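Local coordinates for protein HTH-type dhaKLM operon transcriptional activator DhaS (Lactococcus lactis, PDB 2IU5) that activates transcription of the dhaKLM operon by binding an inverted repeat at its promoter, acting in complex with DhaQ once dihydroxyacetone is present, at residues 114-117 against 118-122; 80-83 against 84-88. The protein carries 1 engineered substitution. One frame throughout, in Å; residues are numbered along the deposited sequence.

Contact 1: residues 114-117 against 118-122; sequences FLIQ and WENLL
Helix 110-132 of the all-helical C-terminal region of this TetR-family regulator carries an edge-to-face aromatic pair, F114 and W118, one turn apart on its buried side. The five-membered ring of W118 and the ring of F114 stand at 86°, their centroids 4.6 Å apart. The indole enters by its nitrogen: W118 NE1 lies over one face of F114, 3.3 Å from CZ, so it sits toward the rim and not over the ring centre. With F114 CG anti to the backbone N (chi1 -166°), the phenyl ring leans along the helix toward W118. F69 of helix 57-73 and T157 of helix 139-163 also touch F114, which places the pair where helices meet.

The backbone beneath is regular: W118 N donates to F114 O, and E119 N to L115 O at 2.9 Å. On another side of the helix, Q117 and N120 run alongside each other with their amide planes 86° apart. Q117 bends at chi2, and its NE2 makes a hydrogen bond to F113 O. A water donates to Q117 OE1 at 2.6 Å and accepts a weak bond from N120 ND2 at 3.4 Å.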
loop_
_atom_site.group_PDB
_atom_site.type_symbol
_atom_site.label_atom_id
_atom_site.label_comp_id
_atom_site.label_asym_id
_atom_site.label_seq_id
_atom_site.Cartn_x
_atom_site.Cartn_y
_atom_site.Cartn_z
ATOM N N PHE A 114 -7.157 -6.758 4.964
ATOM C CA PHE A 114 -7.529 -5.333 5.092
ATOM C C PHE A 114 -7.472 -4.718 3.681
ATOM O O PHE A 114 -8.375 -3.967 3.269
ATOM C CB PHE A 114 -6.545 -4.662 6.054
ATOM C CG PHE A 114 -6.953 -3.298 6.555
ATOM C CD1 PHE A 114 -8.176 -3.057 7.187
ATOM C CD2 PHE A 114 -6.072 -2.236 6.386
ATOM C CE1 PHE A 114 -8.500 -1.763 7.637
ATOM C CE2 PHE A 114 -6.388 -0.951 6.833
ATOM C CZ PHE A 114 -7.599 -0.712 7.459
ATOM N N LEU A 115 -6.417 -5.049 2.946
ATOM C CA LEU A 115 -6.261 -4.519 1.599
ATOM C C LEU A 115 -7.431 -4.962 0.739
ATOM O O LEU A 115 -7.985 -4.169 -0.011
ATOM C CB LEU A 115 -4.919 -4.931 0.988
ATOM C CG LEU A 115 -4.750 -4.556 -0.490
ATOM C CD1 LEU A 115 -4.710 -3.033 -0.631
ATOM C CD2 LEU A 115 -3.476 -5.195 -1.035
ATOM N N ILE A 116 -7.802 -6.231 0.854
ATOM C CA ILE A 116 -8.927 -6.751 0.079
ATOM C C ILE A 116 -10.214 -5.976 0.398
ATOM O O ILE A 116 -11.015 -5.712 -0.505
ATOM C CB ILE A 116 -9.096 -8.243 0.325
ATOM C CG1 ILE A 116 -7.976 -9.023 -0.378
ATOM C CG2 ILE A 116 -10.446 -8.687 -0.228
ATOM C CD1 ILE A 116 -7.954 -10.511 -0.048
ATOM N N GLN A 117 -10.410 -5.604 1.660
ATOM C CA GLN A 117 -11.572 -4.777 2.040
ATOM C C GLN A 117 -11.608 -3.443 1.294
ATOM O O GLN A 117 -12.660 -3.005 0.802
ATOM C CB GLN A 117 -11.627 -4.569 3.539
ATOM C CG GLN A 117 -11.590 -5.899 4.294
ATOM C CD GLN A 117 -12.454 -6.932 3.626
ATOM O OE1 GLN A 117 -13.678 -6.767 3.481
ATOM N NE2 GLN A 117 -11.833 -8.028 3.200
ATOM N N TRP A 118 -10.438 -2.819 1.210
ATOM C CA TRP A 118 -10.334 -1.556 0.469
ATOM C C TRP A 118 -10.564 -1.766 -1.007
ATOM O O TRP A 118 -11.172 -0.911 -1.676
ATOM C CB TRP A 118 -9.003 -0.838 0.761
ATOM C CG TRP A 118 -8.980 -0.333 2.168
ATOM C CD1 TRP A 118 -8.188 -0.782 3.182
ATOM C CD2 TRP A 118 -9.791 0.720 2.732
ATOM N NE1 TRP A 118 -8.450 -0.084 4.329
ATOM C CE2 TRP A 118 -9.428 0.841 4.089
ATOM C CE3 TRP A 118 -10.786 1.562 2.226
ATOM C CZ2 TRP A 118 -10.021 1.771 4.938
ATOM C CZ3 TRP A 118 -11.375 2.492 3.079
ATOM C CH2 TRP A 118 -10.990 2.582 4.414
ATOM N N GLU A 119 -10.084 -2.892 -1.525
ATOM C CA GLU A 119 -10.386 -3.226 -2.907
ATOM C C GLU A 119 -11.888 -3.389 -3.124
ATOM O O GLU A 119 -12.403 -2.996 -4.176
ATOM C CB GLU A 119 -9.578 -4.427 -3.376
ATOM C CG GLU A 119 -8.084 -4.096 -3.457
ATOM C CD GLU A 119 -7.222 -5.243 -3.901
ATOM O OE1 GLU A 119 -7.684 -6.413 -3.887
ATOM O OE2 GLU A 119 -6.057 -4.949 -4.268
ATOM N N ASN A 120 -12.565 -3.958 -2.128
ATOM C CA ASN A 120 -14.002 -4.189 -2.273
ATOM C C ASN A 120 -14.673 -2.808 -2.280
ATOM O O ASN A 120 -15.601 -2.576 -3.053
ATOM C CB ASN A 120 -14.503 -5.053 -1.112
ATOM C CG ASN A 120 -14.141 -6.527 -1.288
ATOM O OD1 ASN A 120 -13.673 -6.949 -2.334
ATOM N ND2 ASN A 120 -14.363 -7.307 -0.235
ATOM N N LEU A 121 -14.192 -1.906 -1.426
ATOM C CA LEU A 121 -14.737 -0.542 -1.410
ATOM C C LEU A 121 -14.534 0.113 -2.781
ATOM O O LEU A 121 -15.473 0.682 -3.344
ATOM C CB LEU A 121 -14.109 0.289 -0.290
ATOM C CG LEU A 121 -14.632 1.733 -0.297
ATOM C CD1 LEU A 121 -16.149 1.874 -0.188
ATOM C CD2 LEU A 121 -13.913 2.618 0.685
ATOM N N LEU A 122 -13.325 0.031 -3.345
ATOM C CA LEU A 122 -13.127 0.629 -4.677
ATOM C C LEU A 122 -14.023 0.016 -5.763
ATOM O O LEU A 122 -14.507 0.710 -6.643
ATOM C CB LEU A 122 -11.657 0.635 -5.099
ATOM C CG LEU A 122 -10.875 1.899 -4.758
ATOM C CD1 LEU A 122 -11.331 3.063 -5.629
ATOM C CD2 LEU A 122 -10.953 2.222 -3.274
HETATM O O HOH W 1 -15.804 -8.107 2.734
#

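Contact 2: residues 80-83 against 84-88; sequences YGWQ and NELLL
The indole of W82, in the first turn of helix 82-95 in the C-terminal region of this TetR-family regulator, has Q83 CG over the centre of one face, 3.5 Å above the plane, and L86 CD2 at its edge, 4.2 Å from W82 CZ3. The flat ring of Y80, just before the helix, receives Q83 NE2 at its edge: this nitrogen donates to Y80 OH at 3.1 Å, with the hydroxyl close to the amide plane. K132 makes a cation-pi contact with the Y80 ring. Q83 is extended beyond CG (chi2 -171°), which lets one side chain cover the indole and still reach the phenol. Across the interface to helix 110-132, W82 NE1 and Y80 OH both bond Q129 OE1.

The start of the helix is defined by backbone bonds. E85 N donates to G81 O at 2.9 Å, and L86 N to W82 O. A water joins the preceding loop to this turn, donating to Y80 O and accepting from N84 N at 3.1 Å.

E85 bends at chi2 (140°), and its carboxylate folds back beside G81 and W82. E85 OE1 and OE2 each lie 3.3 Å from G81 O, acceptors facing an acceptor with no hydrogen bond between them. The donors come from outside the turn, K124 in a salt bridge to OE1 and N76 in a hydrogen bond to OE2. Within the turn, E85 OE1 comes to 3.2 Å from W82 CA.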
loop_
_atom_site.group_PDB
_atom_site.type_symbol
_atom_site.label_atom_id
_atom_site.label_comp_id
_atom_site.label_asym_id
_atom_site.label_seq_id
_atom_site.Cartn_x
_atom_site.Cartn_y
_atom_site.Cartn_z
ATOM N N TYR A 80 -26.684 5.329 -4.391
ATOM C CA TYR A 80 -25.379 5.972 -4.549
ATOM C C TYR A 80 -24.747 6.160 -3.196
ATOM O O TYR A 80 -24.908 7.184 -2.521
ATOM C CB TYR A 80 -25.414 7.261 -5.394
ATOM C CG TYR A 80 -24.066 7.941 -5.629
ATOM C CD1 TYR A 80 -23.260 7.594 -6.711
ATOM C CD2 TYR A 80 -23.599 8.934 -4.764
ATOM C CE1 TYR A 80 -22.019 8.219 -6.931
ATOM C CE2 TYR A 80 -22.376 9.557 -4.972
ATOM C CZ TYR A 80 -21.586 9.199 -6.057
ATOM O OH TYR A 80 -20.374 9.831 -6.249
ATOM N N GLY A 81 -24.020 5.128 -2.813
ATOM C CA GLY A 81 -23.702 4.993 -1.425
ATOM C C GLY A 81 -22.241 5.117 -1.058
ATOM O O GLY A 81 -21.944 5.198 0.130
ATOM N N TRP A 82 -21.314 5.134 -2.017
ATOM C CA TRP A 82 -19.934 4.903 -1.622
ATOM C C TRP A 82 -19.373 5.991 -0.718
ATOM O O TRP A 82 -18.552 5.688 0.153
ATOM C CB TRP A 82 -19.012 4.628 -2.788
ATOM C CG TRP A 82 -18.608 5.784 -3.634
ATOM C CD1 TRP A 82 -19.161 6.125 -4.812
ATOM C CD2 TRP A 82 -17.564 6.744 -3.377
ATOM N NE1 TRP A 82 -18.536 7.249 -5.333
ATOM C CE2 TRP A 82 -17.554 7.640 -4.464
ATOM C CE3 TRP A 82 -16.646 6.930 -2.338
ATOM C CZ2 TRP A 82 -16.666 8.709 -4.552
ATOM C CZ3 TRP A 82 -15.750 8.005 -2.431
ATOM C CH2 TRP A 82 -15.773 8.874 -3.530
ATOM N N GLN A 83 -19.813 7.234 -0.924
ATOM C CA GLN A 83 -19.246 8.313 -0.118
ATOM C C GLN A 83 -19.715 8.140 1.322
ATOM O O GLN A 83 -18.934 8.344 2.252
ATOM C CB GLN A 83 -19.601 9.705 -0.652
ATOM C CG GLN A 83 -19.052 9.906 -2.062
ATOM C CD GLN A 83 -19.173 11.324 -2.548
ATOM O OE1 GLN A 83 -19.056 12.280 -1.772
ATOM N NE2 GLN A 83 -19.411 11.468 -3.846
ATOM N N ASN A 84 -20.979 7.762 1.512
ATOM C CA ASN A 84 -21.485 7.500 2.871
ATOM C C ASN A 84 -20.805 6.266 3.467
ATOM O O ASN A 84 -20.460 6.228 4.645
ATOM C CB ASN A 84 -23.013 7.327 2.825
ATOM C CG ASN A 84 -23.728 8.620 2.463
ATOM O OD1 ASN A 84 -23.210 9.691 2.763
ATOM N ND2 ASN A 84 -24.906 8.537 1.825
ATOM N N GLU A 85 -20.598 5.240 2.655
ATOM C CA GLU A 85 -19.942 4.039 3.165
ATOM C C GLU A 85 -18.511 4.277 3.607
ATOM O O GLU A 85 -18.064 3.777 4.656
ATOM C CB GLU A 85 -20.008 2.937 2.106
ATOM C CG GLU A 85 -21.445 2.493 1.963
ATOM C CD GLU A 85 -21.866 2.228 0.533
ATOM O OE1 GLU A 85 -20.974 2.119 -0.344
ATOM O OE2 GLU A 85 -23.091 2.130 0.295
ATOM N N LEU A 86 -17.770 5.043 2.821
ATOM C CA LEU A 86 -16.421 5.403 3.214
ATOM C C LEU A 86 -16.410 6.133 4.552
ATOM O O LEU A 86 -15.589 5.802 5.415
ATOM C CB LEU A 86 -15.757 6.241 2.121
ATOM C CG LEU A 86 -14.419 6.828 2.550
ATOM C CD1 LEU A 86 -13.391 5.722 2.859
ATOM C CD2 LEU A 86 -13.938 7.740 1.393
ATOM N N LEU A 87 -17.293 7.107 4.740
ATOM C CA LEU A 87 -17.373 7.819 6.020
ATOM C C LEU A 87 -17.639 6.837 7.154
ATOM O O LEU A 87 -16.957 6.858 8.183
ATOM C CB LEU A 87 -18.441 8.906 5.994
ATOM C CG LEU A 87 -18.641 9.622 7.330
ATOM C CD1 LEU A 87 -17.339 10.305 7.755
ATOM C CD2 LEU A 87 -19.797 10.625 7.164
ATOM N N LEU A 88 -18.626 5.969 6.984
ATOM C CA LEU A 88 -18.934 5.021 8.066
ATOM C C LEU A 88 -17.806 4.035 8.336
ATOM O O LEU A 88 -17.556 3.659 9.490
ATOM C CB LEU A 88 -20.272 4.327 7.821
ATOM C CG LEU A 88 -21.419 5.358 7.810
ATOM C CD1 LEU A 88 -22.761 4.665 7.731
ATOM C CD2 LEU A 88 -21.379 6.311 9.025
HETATM O O HOH W 2 -22.744 8.255 -0.936
#

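Overall arrangement
Contact 2 precedes contact 1 in the chain, and the two occupy different helices, 82-95 and 110-132, of the same C-terminal region. Their centres are about 13 Å apart, yet they touch directly: L86 CD1 lies 3.8 Å from W118 CZ3 and 3.8 Å from L121 CD2. L86 therefore meets side chains from successive turns of the facing helix, one of them the tryptophan of contact 1's aromatic pair. Farther along that helix, K124, D128 and Q129 supply polar partners to contact 2, while V125 between them packs on W82. The predicted DNA-binding helix-turn-helix, residues 35-54, includes neither contact; each is local to one helix, contact 2 taking in its N-terminal turn, and L86 joins the two.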